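Local coordinates for N-terminal acetyltransferase-like protein (Chaetomium thermophilum, PDB 5NNP) that probably serves as the tetratricopeptide-repeat auxiliary subunit of an N-terminal acetyltransferase A complex, which transfers acetyl groups to protein N-termini, at residues Y193-I198 and A229-K234; G675-F680 and H706-E711. All blocks are in the same frame, centred on the assembly; numbering follows the deposited sequence.

In the fold
Both contacts join the first and third of three successive helices in this all-helical, repeat-built chain, with a middle helix beside them. Contact 1 joins helices 185-200 and 221-234 with 204-214 between them in sequence; contact 2 joins 673-685 and 707-723 with 689-702 between them in sequence. Their centres lie about 43 Å apart, and they do not touch. Contact 1 is buried and rests on a single hydrogen bond, from a tyrosine hydroxyl to an asparagine amide oxygen. Contact 2 lies at the surface, where an isoleucine packs on histidine and on the aliphatic part of a lysine. So the buried contact hangs on one directed bond, while the surface one is apolar packing, with an ionic pair kept inside one of its helices.

Contact 1 of 2, residues Y193-I198 and A229-K234; sequences YKNTII and ASYLSK
Tyr231 and Asn195 reach for each other from opposite directions, and their ends supply the single direct link between these two helical segments. The close part is this buried meeting of hydroxyl and amide: the Tyr231 hydroxyl donates to the amide oxygen, with OH 2.8 Å from Asn195 OD1. That oxygen sits at the edge of the phenol ring, and the donor is tilted 29° out of the carbonyl plane, with the amide and ring planes 42° apart. Asn195 has CG anti to its own backbone N (chi1 -170°), which swings the amide toward helix 221-234. Asparagine suits this buried spot because it accepts and donates at once: its ND2 bonds to Ala207 O and His210 ND1, so both ends of the amide are gripped. A phenylalanine in place of Tyr231 would keep the ring but would probably leave Asn195 OD1 without this donor, one restraint on the amide's rotation gone. The looser flank is around Thr196, partly exposed, whose CB is directed away from helix 221-234; its OG1 donates to Tyr193 O at 2.7 Å and also bonds a glycerol, probably from the crystallisation liquor. Such first-to-third helix packing, consistent with a TPR-like alpha-solenoid of the NatA auxiliary-subunit family, has helix 204-214 touching Tyr231 through Ala207, helices 162-175 and 537-547 against segment 193-198, and helix 238-251 against segment 229-234.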
loop_
_atom_site.group_PDB
_atom_site.type_symbol
_atom_site.label_atom_id
_atom_site.label_comp_id
_atom_site.label_asym_id
_atom_site.label_seq_id
_atom_site.Cartn_x
_atom_site.Cartn_y
_atom_site.Cartn_z
ATOM N N TYR A 193 -1.982 -15.600 16.537
ATOM C CA TYR A 193 -2.928 -14.489 16.632
ATOM C C TYR A 193 -3.257 -14.164 18.094
ATOM O O TYR A 193 -3.166 -12.999 18.515
ATOM C CB TYR A 193 -4.202 -14.798 15.838
ATOM C CG TYR A 193 -5.270 -13.723 15.915
ATOM C CD1 TYR A 193 -4.980 -12.401 15.618
ATOM C CD2 TYR A 193 -6.580 -14.041 16.267
ATOM C CE1 TYR A 193 -5.963 -11.413 15.689
ATOM C CE2 TYR A 193 -7.570 -13.068 16.333
ATOM C CZ TYR A 193 -7.257 -11.756 16.046
ATOM O OH TYR A 193 -8.245 -10.797 16.118
ATOM N N LYS A 194 -3.610 -15.193 18.868
ATOM C CA LYS A 194 -3.821 -15.051 20.314
ATOM C C LYS A 194 -2.583 -14.469 20.999
ATOM O O LYS A 194 -2.702 -13.596 21.865
ATOM C CB LYS A 194 -4.188 -16.395 20.956
ATOM C CG LYS A 194 -4.262 -16.366 22.519
ATOM C CD LYS A 194 -4.497 -17.767 23.131
ATOM C CE LYS A 194 -4.598 -17.737 24.629
ATOM N NZ LYS A 194 -4.710 -19.110 25.249
ATOM N N ASN A 195 -1.397 -14.949 20.622
ATOM C CA ASN A 195 -0.168 -14.408 21.195
ATOM C C ASN A 195 -0.048 -12.901 20.941
ATOM O O ASN A 195 0.255 -12.147 21.861
ATOM C CB ASN A 195 1.079 -15.127 20.662
ATOM C CG ASN A 195 2.353 -14.749 21.442
ATOM O OD1 ASN A 195 3.063 -13.808 21.072
ATOM N ND2 ASN A 195 2.629 -15.476 22.542
ATOM N N THR A 196 -0.294 -12.454 19.709
ATOM C CA THR A 196 -0.192 -11.024 19.446
ATOM C C THR A 196 -1.222 -10.274 20.290
ATOM O O THR A 196 -0.977 -9.152 20.722
ATOM C CB THR A 196 -0.377 -10.673 17.957
ATOM O OG1 THR A 196 -1.700 -11.015 17.523
ATOM C CG2 THR A 196 0.644 -11.390 17.104
ATOM N N ILE A 197 -2.358 -10.909 20.559
ATOM C CA ILE A 197 -3.406 -10.255 21.348
ATOM C C ILE A 197 -2.976 -10.056 22.799
ATOM O O ILE A 197 -3.196 -8.988 23.375
ATOM C CB ILE A 197 -4.735 -11.042 21.277
ATOM C CG1 ILE A 197 -5.363 -10.809 19.902
ATOM C CG2 ILE A 197 -5.695 -10.592 22.367
ATOM C CD1 ILE A 197 -6.573 -11.666 19.584
ATOM N N ILE A 198 -2.344 -11.070 23.377
ATOM C CA ILE A 198 -1.786 -10.940 24.714
ATOM C C ILE A 198 -0.786 -9.782 24.809
ATOM O O ILE A 198 -0.788 -9.032 25.771
ATOM C CB ILE A 198 -1.092 -12.238 25.155
ATOM C CG1 ILE A 198 -2.108 -13.385 25.210
ATOM C CG2 ILE A 198 -0.411 -12.043 26.514
ATOM C CD1 ILE A 198 -1.521 -14.752 25.589
ATOM N N ALA A 229 12.503 -12.351 20.172
ATOM C CA ALA A 229 13.546 -11.349 20.386
ATOM C C ALA A 229 12.956 -10.061 20.930
ATOM O O ALA A 229 13.483 -9.474 21.875
ATOM C CB ALA A 229 14.315 -11.072 19.095
ATOM N N SER A 230 11.856 -9.634 20.327
ATOM C CA SER A 230 11.159 -8.436 20.756
ATOM C C SER A 230 10.789 -8.477 22.244
ATOM O O SER A 230 11.012 -7.507 22.970
ATOM C CB SER A 230 9.909 -8.230 19.906
ATOM O OG SER A 230 9.222 -7.065 20.310
ATOM N N TYR A 231 10.239 -9.598 22.698
ATOM C CA TYR A 231 9.793 -9.720 24.087
ATOM C C TYR A 231 10.965 -9.761 25.051
ATOM O O TYR A 231 10.952 -9.103 26.100
ATOM C CB TYR A 231 8.963 -10.983 24.285
ATOM C CG TYR A 231 7.659 -11.037 23.536
ATOM C CD1 TYR A 231 6.989 -9.879 23.179
ATOM C CD2 TYR A 231 7.085 -12.260 23.205
ATOM C CE1 TYR A 231 5.785 -9.935 22.509
ATOM C CE2 TYR A 231 5.883 -12.326 22.533
ATOM C CZ TYR A 231 5.234 -11.163 22.189
ATOM O OH TYR A 231 4.034 -11.233 21.518
ATOM N N LEU A 232 11.964 -10.574 24.719
ATOM C CA LEU A 232 13.146 -10.664 25.563
ATOM C C LEU A 232 13.786 -9.291 25.732
ATOM O O LEU A 232 14.183 -8.924 26.838
ATOM C CB LEU A 232 14.166 -11.643 24.986
ATOM C CG LEU A 232 13.851 -13.134 25.076
ATOM C CD1 LEU A 232 14.931 -13.944 24.375
ATOM C CD2 LEU A 232 13.699 -13.588 26.524
ATOM N N SER A 233 13.868 -8.522 24.645
ATOM C CA SER A 233 14.523 -7.218 24.720
ATOM C C SER A 233 13.724 -6.276 25.615
ATOM O O SER A 233 14.294 -5.616 26.482
ATOM C CB SER A 233 14.732 -6.607 23.334
ATOM O OG SER A 233 13.523 -6.503 22.613
ATOM N N LYS A 234 12.410 -6.234 25.427
ATOM C CA LYS A 234 11.545 -5.425 26.288
ATOM C C LYS A 234 11.586 -5.837 27.755
ATOM O O LYS A 234 11.335 -5.016 28.630
ATOM C CB LYS A 234 10.101 -5.483 25.795
ATOM C CG LYS A 234 9.892 -4.781 24.478
ATOM C CD LYS A 234 8.461 -4.901 24.047
ATOM C CE LYS A 234 8.163 -4.063 22.831
ATOM N NZ LYS A 234 6.710 -4.172 22.525
#

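Contact 2 of 2, residues G675-F680 and H706-E711; sequences GQIAGF and HPKVLE. Unlike the reference sequence in segment 706-711: Lys708 (reference Asn).
Ile677 packs against His706 and Lys708 at the N-terminus of helix 707-723, where His706 is the N-cap residue, within an array of successive helices of the kind that builds TPR-like solenoids. The bond from CA to CB heads toward the other segment, and at CB the isoleucine forks. One branch, CG2, lies against the aliphatic part of Lys708, 3.9 Å from Lys708 CG. The other runs through CG1, placed anti to the carbonyl carbon (chi1 -62°), and ends in CD1, which meets the His706 ring obliquely, 3.6 Å from His706 CE1, and also rests on Lys708 CB. A beta-branched side chain suits the place, since its short arm lies on the lysine while its longer one reaches both lysine and histidine. His706 fits as cap because its ND1 accepts from Lys708 N at 2.8 Å, with the donor almost in the ring plane; this bond helps hold the ring's rotation where CD1 packs on it. The backbone of Ile677 joins in as well, its O bonding Gln712 NE2. Lys708, where the reference sequence has asparagine, offers methylenes to the isoleucine, while its chain, bent at chi2 (-58°), leads the charge away to a salt bridge: Lys708 NZ lies 2.7 Å from Glu711 OE1 and meets that oxygen nearly end-on.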
loop_
_atom_site.group_PDB
_atom_site.type_symbol
_atom_site.label_atom_id
_atom_site.label_comp_id
_atom_site.label_asym_id
_atom_site.label_seq_id
_atom_site.Cartn_x
_atom_site.Cartn_y
_atom_site.Cartn_z
ATOM N N GLY A 675 -1.559 20.894 2.573
ATOM C CA GLY A 675 -2.975 20.602 2.684
ATOM C C GLY A 675 -3.726 21.639 3.500
ATOM O O GLY A 675 -4.786 22.097 3.085
ATOM N N GLN A 676 -3.171 22.018 4.651
ATOM C CA GLN A 676 -3.762 23.043 5.520
ATOM C C GLN A 676 -3.835 24.426 4.866
ATOM O O GLN A 676 -4.818 25.163 5.022
ATOM C CB GLN A 676 -2.973 23.135 6.825
ATOM C CG GLN A 676 -3.001 21.843 7.628
ATOM C CD GLN A 676 -4.399 21.506 8.086
ATOM O OE1 GLN A 676 -5.323 22.291 7.877
ATOM N NE2 GLN A 676 -4.568 20.340 8.720
ATOM N N ILE A 677 -2.782 24.775 4.141
ATOM C CA ILE A 677 -2.744 26.034 3.414
ATOM C C ILE A 677 -3.815 26.044 2.326
ATOM O O ILE A 677 -4.510 27.049 2.137
ATOM C CB ILE A 677 -1.361 26.282 2.788
ATOM C CG1 ILE A 677 -0.297 26.370 3.881
ATOM C CG2 ILE A 677 -1.370 27.549 1.961
ATOM C CD1 ILE A 677 1.129 26.321 3.356
ATOM N N ALA A 678 -3.960 24.915 1.632
ATOM C CA ALA A 678 -4.942 24.793 0.558
ATOM C C ALA A 678 -6.361 24.781 1.110
ATOM O O ALA A 678 -7.271 25.362 0.511
ATOM C CB ALA A 678 -4.689 23.541 -0.269
ATOM N N GLY A 679 -6.544 24.115 2.245
ATOM C CA GLY A 679 -7.820 24.131 2.930
ATOM C C GLY A 679 -8.242 25.550 3.292
ATOM O O GLY A 679 -9.399 25.945 3.097
ATOM N N PHE A 680 -7.302 26.327 3.820
ATOM C CA PHE A 680 -7.606 27.695 4.198
ATOM C C PHE A 680 -8.153 28.492 3.010
ATOM O O PHE A 680 -9.200 29.140 3.108
ATOM C CB PHE A 680 -6.371 28.383 4.762
ATOM C CG PHE A 680 -6.627 29.795 5.197
ATOM C CD1 PHE A 680 -6.571 30.833 4.282
ATOM C CD2 PHE A 680 -6.942 30.084 6.511
ATOM C CE1 PHE A 680 -6.818 32.131 4.668
ATOM C CE2 PHE A 680 -7.186 31.380 6.902
ATOM C CZ PHE A 680 -7.125 32.406 5.979
ATOM N N HIS A 706 6.065 30.007 8.695
ATOM C CA HIS A 706 5.839 29.767 7.277
ATOM C C HIS A 706 5.208 30.993 6.623
ATOM O O HIS A 706 4.217 31.524 7.122
ATOM C CB HIS A 706 4.943 28.547 7.091
ATOM C CG HIS A 706 4.776 28.119 5.664
ATOM N ND1 HIS A 706 4.226 28.935 4.697
ATOM C CD2 HIS A 706 5.063 26.946 5.051
ATOM C CE1 HIS A 706 4.186 28.282 3.548
ATOM N NE2 HIS A 706 4.687 27.075 3.738
ATOM N N PRO A 707 5.786 31.448 5.501
ATOM C CA PRO A 707 5.363 32.698 4.852
ATOM C C PRO A 707 3.879 32.704 4.491
ATOM O O PRO A 707 3.230 33.741 4.605
ATOM C CB PRO A 707 6.229 32.748 3.588
ATOM C CG PRO A 707 7.405 31.880 3.903
ATOM C CD PRO A 707 6.877 30.784 4.770
ATOM N N LYS A 708 3.353 31.556 4.068
ATOM C CA LYS A 708 1.954 31.471 3.659
ATOM C C LYS A 708 1.015 31.563 4.859
ATOM O O LYS A 708 -0.020 32.226 4.782
ATOM C CB LYS A 708 1.692 30.174 2.881
ATOM C CG LYS A 708 1.310 30.375 1.410
ATOM C CD LYS A 708 0.058 31.242 1.256
ATOM C CE LYS A 708 -0.353 31.384 -0.206
ATOM N NZ LYS A 708 -1.348 32.481 -0.418
ATOM N N VAL A 709 1.367 30.902 5.962
ATOM C CA VAL A 709 0.488 30.908 7.133
ATOM C C VAL A 709 0.459 32.313 7.725
ATOM O O VAL A 709 -0.522 32.717 8.343
ATOM C CB VAL A 709 0.917 29.875 8.220
ATOM C CG1 VAL A 709 1.083 28.476 7.618
ATOM C CG2 VAL A 709 2.192 30.302 8.897
ATOM N N LEU A 710 1.536 33.062 7.517
ATOM C CA LEU A 710 1.611 34.437 7.999
ATOM C C LEU A 710 0.721 35.334 7.157
ATOM O O LEU A 710 0.004 36.199 7.675
ATOM C CB LEU A 710 3.051 34.938 7.967
ATOM C CG LEU A 710 3.969 34.258 8.978
ATOM C CD1 LEU A 710 5.396 34.788 8.862
ATOM C CD2 LEU A 710 3.415 34.443 10.394
ATOM N N GLU A 711 0.775 35.108 5.849
ATOM C CA GLU A 711 -0.052 35.820 4.885
ATOM C C GLU A 711 -1.544 35.549 5.101
ATOM O O GLU A 711 -2.350 36.480 5.189
ATOM C CB GLU A 711 0.356 35.425 3.469
ATOM C CG GLU A 711 -0.183 36.326 2.388
ATOM C CD GLU A 711 0.136 35.805 1.008
ATOM O OE1 GLU A 711 -0.262 34.653 0.698
ATOM O OE2 GLU A 711 0.798 36.545 0.244
#